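Local coordinates for protein glycerate 2-kinase (Pyrococcus horikoshii, PDB 1X3L) that catalyses the ATP-dependent phosphorylation of D-glycerate to 2-phosphoglycerate, using magnesium as its preferred metal cofactor, at residues 352-365 with 377-389. Residues are numbered along the deposited sequence; the frame is centred on the assembly and turned at random.
Sequences TRKISDLEALIVAF and AGGIVDGTTYKKL
R353 lies along one face of the Y386 ring: its CG sits 4.0 Å from the ring centroid, 16° off the normal, in a CH-pi contact. The R353 chain, with CG anti to the backbone N (chi1 -171°) and extended to NE, runs the same way as the tyrosine, and its guanidinium passes over Y386 OH, tilted 29° from the ring. T352 OG1, hydrogen-bonded to L349 O, lies at the ring edge, while T352 CG2 packs 3.5 Å from V381 CG1. With an alanine at Y386, the aliphatic part of R353 would probably lose its platform and the arginine be freer to swing. Beyond the ring, K387 NZ forms a salt bridge with D357, meeting both carboxylate oxygens on their syn lone pairs, 3.1 Å from OD2. D357 N donates to G383 O at 2.7 Å. One water links T352 O and D382 O to Y386 N; another joins S356 OG and G383 O to K387 N. D382 and T385 form the capping box of helix 385-391, and R7 pairs with D382 OD2. Antiparallel strands 359-366 and 378-382 pair through I362-V381 and A364-G379, with I362 N 2.9 Å from V381 O. Backbone bonds and mostly apolar side chains thus hold this hairpin of the mixed sheet, whereas two waters, a salt bridge, a direct backbone bond and the R353-Y386 face contact fasten the helix start to the loop before strand 359-366.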
# COMPACT_ATOMS: atom_id res chain seq x y z
N THR A 352 -23.82 13.80 1.68
CA THR A 352 -24.85 14.38 0.80
C THR A 352 -25.71 15.48 1.40
O THR A 352 -25.96 16.49 0.74
CB THR A 352 -25.81 13.31 0.24
OG1 THR A 352 -26.45 12.61 1.31
CG2 THR A 352 -25.06 12.32 -0.65
N ARG A 353 -26.18 15.31 2.63
CA ARG A 353 -27.04 16.33 3.22
C ARG A 353 -26.33 17.66 3.45
O ARG A 353 -26.88 18.72 3.14
CB ARG A 353 -27.65 15.84 4.53
CG ARG A 353 -28.72 16.79 5.07
CD ARG A 353 -29.67 16.09 6.04
NE ARG A 353 -30.88 16.88 6.28
CZ ARG A 353 -31.97 16.41 6.88
NH1 ARG A 353 -32.01 15.15 7.30
NH2 ARG A 353 -33.03 17.19 7.05
N LYS A 354 -25.11 17.61 3.96
CA LYS A 354 -24.37 18.84 4.22
C LYS A 354 -23.96 19.61 2.97
O LYS A 354 -23.76 20.81 3.04
CB LYS A 354 -23.14 18.55 5.08
CG LYS A 354 -23.44 18.53 6.58
CD LYS A 354 -22.21 18.18 7.39
CE LYS A 354 -22.47 18.28 8.89
NZ LYS A 354 -22.65 19.68 9.33
N ILE A 355 -23.84 18.93 1.82
CA ILE A 355 -23.44 19.65 0.62
C ILE A 355 -24.62 19.90 -0.32
O ILE A 355 -24.43 20.36 -1.45
CB ILE A 355 -22.31 18.92 -0.18
CG1 ILE A 355 -22.84 17.63 -0.80
CG2 ILE A 355 -21.12 18.63 0.75
CD1 ILE A 355 -21.87 16.99 -1.80
N SER A 356 -25.82 19.59 0.15
CA SER A 356 -27.03 19.80 -0.64
C SER A 356 -27.13 21.25 -1.11
O SER A 356 -26.94 22.18 -0.32
CB SER A 356 -28.27 19.44 0.19
OG SER A 356 -29.45 19.57 -0.59
N ASP A 357 -27.42 21.43 -2.39
CA ASP A 357 -27.57 22.76 -3.00
C ASP A 357 -26.28 23.56 -3.17
O ASP A 357 -26.32 24.73 -3.57
CB ASP A 357 -28.59 23.59 -2.22
CG ASP A 357 -30.00 23.04 -2.35
OD1 ASP A 357 -30.39 22.67 -3.47
OD2 ASP A 357 -30.72 22.99 -1.32
N LEU A 358 -25.14 22.96 -2.86
CA LEU A 358 -23.87 23.66 -3.02
C LEU A 358 -23.22 23.26 -4.35
O LEU A 358 -23.52 22.20 -4.91
CB LEU A 358 -22.92 23.33 -1.86
CG LEU A 358 -23.44 23.66 -0.46
CD1 LEU A 358 -22.40 23.25 0.58
CD2 LEU A 358 -23.74 25.15 -0.35
N GLU A 359 -22.36 24.13 -4.87
CA GLU A 359 -21.65 23.85 -6.12
C GLU A 359 -20.42 23.06 -5.68
O GLU A 359 -19.29 23.57 -5.72
CB GLU A 359 -21.23 25.15 -6.81
CG GLU A 359 -22.39 25.98 -7.33
CD GLU A 359 -23.26 25.21 -8.30
OE1 GLU A 359 -22.70 24.55 -9.21
OE2 GLU A 359 -24.50 25.25 -8.16
N ALA A 360 -20.64 21.83 -5.25
CA ALA A 360 -19.55 21.01 -4.76
C ALA A 360 -19.72 19.54 -5.12
O ALA A 360 -20.81 19.10 -5.49
CB ALA A 360 -19.44 21.16 -3.25
N LEU A 361 -18.63 18.80 -5.01
CA LEU A 361 -18.65 17.38 -5.31
C LEU A 361 -17.71 16.68 -4.37
O LEU A 361 -16.68 17.23 -3.98
CB LEU A 361 -18.24 17.12 -6.76
CG LEU A 361 -18.16 15.67 -7.25
CD1 LEU A 361 -18.45 15.59 -8.74
CD2 LEU A 361 -16.77 15.10 -6.95
N ILE A 362 -18.09 15.47 -3.96
CA ILE A 362 -17.25 14.66 -3.10
C ILE A 362 -17.19 13.27 -3.69
O ILE A 362 -18.22 12.65 -3.96
CB ILE A 362 -17.80 14.55 -1.65
CG1 ILE A 362 -17.60 15.87 -0.91
CG2 ILE A 362 -17.07 13.43 -0.91
CD1 ILE A 362 -18.15 15.87 0.51
N VAL A 363 -15.98 12.79 -3.94
CA VAL A 363 -15.82 11.44 -4.46
C VAL A 363 -14.84 10.74 -3.52
O VAL A 363 -13.73 11.22 -3.29
CB VAL A 363 -15.31 11.44 -5.93
CG1 VAL A 363 -14.01 12.21 -6.06
CG2 VAL A 363 -15.12 10.00 -6.41
N ALA A 364 -15.28 9.62 -2.94
CA ALA A 364 -14.44 8.84 -2.02
C ALA A 364 -14.27 7.47 -2.66
O ALA A 364 -15.26 6.83 -3.02
CB ALA A 364 -15.13 8.72 -0.67
N PHE A 365 -13.03 7.01 -2.79
CA PHE A 365 -12.80 5.72 -3.42
C PHE A 365 -11.58 4.99 -2.88
O PHE A 365 -10.64 5.61 -2.40
CB PHE A 365 -12.64 5.93 -4.93
CG PHE A 365 -11.45 6.78 -5.30
CD1 PHE A 365 -10.28 6.19 -5.80
CD2 PHE A 365 -11.49 8.16 -5.15
CE1 PHE A 365 -9.17 6.97 -6.13
CE2 PHE A 365 -10.38 8.95 -5.48
CZ PHE A 365 -9.23 8.35 -5.97
N ALA A 377 -15.89 0.87 -6.19
CA ALA A 377 -14.69 1.35 -5.53
C ALA A 377 -15.04 2.43 -4.51
O ALA A 377 -14.24 2.75 -3.63
CB ALA A 377 -13.71 1.90 -6.55
N GLY A 378 -16.24 2.98 -4.62
CA GLY A 378 -16.64 4.01 -3.68
C GLY A 378 -17.87 4.77 -4.14
O GLY A 378 -18.67 4.24 -4.91
N GLY A 379 -18.02 6.00 -3.66
CA GLY A 379 -19.18 6.80 -4.04
C GLY A 379 -18.80 8.16 -4.57
O GLY A 379 -17.70 8.66 -4.33
N ILE A 380 -19.71 8.77 -5.32
CA ILE A 380 -19.49 10.09 -5.88
C ILE A 380 -20.83 10.82 -5.81
O ILE A 380 -21.83 10.36 -6.34
CB ILE A 380 -18.95 10.01 -7.35
CG1 ILE A 380 -18.79 11.41 -7.93
CG2 ILE A 380 -19.88 9.15 -8.21
CD1 ILE A 380 -18.07 11.44 -9.29
N VAL A 381 -20.83 11.96 -5.12
CA VAL A 381 -22.04 12.74 -4.91
C VAL A 381 -21.77 14.22 -5.13
O VAL A 381 -20.63 14.68 -5.04
CB VAL A 381 -22.56 12.56 -3.46
CG1 VAL A 381 -22.94 11.10 -3.21
CG2 VAL A 381 -21.48 12.99 -2.47
N ASP A 382 -22.82 14.98 -5.43
CA ASP A 382 -22.68 16.41 -5.62
C ASP A 382 -23.80 17.14 -4.89
O ASP A 382 -24.54 16.53 -4.12
CB ASP A 382 -22.66 16.78 -7.11
CG ASP A 382 -23.88 16.28 -7.85
OD1 ASP A 382 -25.00 16.35 -7.29
OD2 ASP A 382 -23.73 15.82 -9.01
N GLY A 383 -23.91 18.45 -5.14
CA GLY A 383 -24.94 19.25 -4.49
C GLY A 383 -26.38 18.93 -4.85
O GLY A 383 -27.31 19.44 -4.21
N THR A 384 -26.59 18.09 -5.85
CA THR A 384 -27.94 17.73 -6.25
C THR A 384 -28.35 16.36 -5.71
O THR A 384 -29.53 16.01 -5.74
CB THR A 384 -28.09 17.64 -7.78
OG1 THR A 384 -27.46 16.43 -8.24
CG2 THR A 384 -27.45 18.83 -8.46
N THR A 385 -27.38 15.60 -5.22
CA THR A 385 -27.65 14.25 -4.74
C THR A 385 -28.67 14.08 -3.62
O THR A 385 -29.56 13.23 -3.72
CB THR A 385 -26.36 13.55 -4.32
OG1 THR A 385 -25.41 13.61 -5.39
CG2 THR A 385 -26.64 12.09 -3.99
N TYR A 386 -28.55 14.86 -2.55
CA TYR A 386 -29.49 14.73 -1.45
C TYR A 386 -30.94 14.80 -1.93
O TYR A 386 -31.74 13.92 -1.63
CB TYR A 386 -29.24 15.80 -0.39
CG TYR A 386 -30.04 15.57 0.87
CD1 TYR A 386 -29.83 14.45 1.65
CD2 TYR A 386 -31.06 16.46 1.24
CE1 TYR A 386 -30.60 14.20 2.79
CE2 TYR A 386 -31.84 16.22 2.37
CZ TYR A 386 -31.61 15.08 3.14
OH TYR A 386 -32.39 14.83 4.24
N LYS A 387 -31.27 15.84 -2.69
CA LYS A 387 -32.64 15.99 -3.17
C LYS A 387 -33.08 14.87 -4.10
O LYS A 387 -34.26 14.52 -4.14
CB LYS A 387 -32.83 17.36 -3.81
CG LYS A 387 -32.84 18.48 -2.76
CD LYS A 387 -33.15 19.87 -3.32
CE LYS A 387 -33.21 20.89 -2.18
NZ LYS A 387 -33.46 22.29 -2.64
N LYS A 388 -32.14 14.30 -4.85
CA LYS A 388 -32.49 13.21 -5.75
C LYS A 388 -32.86 11.99 -4.90
O LYS A 388 -33.77 11.24 -5.24
CB LYS A 388 -31.33 12.89 -6.70
CG LYS A 388 -31.14 13.95 -7.78
CD LYS A 388 -29.94 13.67 -8.68
CE LYS A 388 -29.76 14.79 -9.71
NZ LYS A 388 -28.53 14.61 -10.54
N LEU A 389 -32.16 11.82 -3.78
CA LEU A 389 -32.42 10.72 -2.87
C LEU A 389 -33.80 10.91 -2.21
O LEU A 389 -34.58 9.96 -2.10
CB LEU A 389 -31.34 10.65 -1.78
CG LEU A 389 -29.93 10.21 -2.21
CD1 LEU A 389 -28.92 10.56 -1.12
CD2 LEU A 389 -29.93 8.71 -2.49
O HOH W 1 -26.35 16.63 -1.82
O HOH W 2 -29.60 18.06 -2.98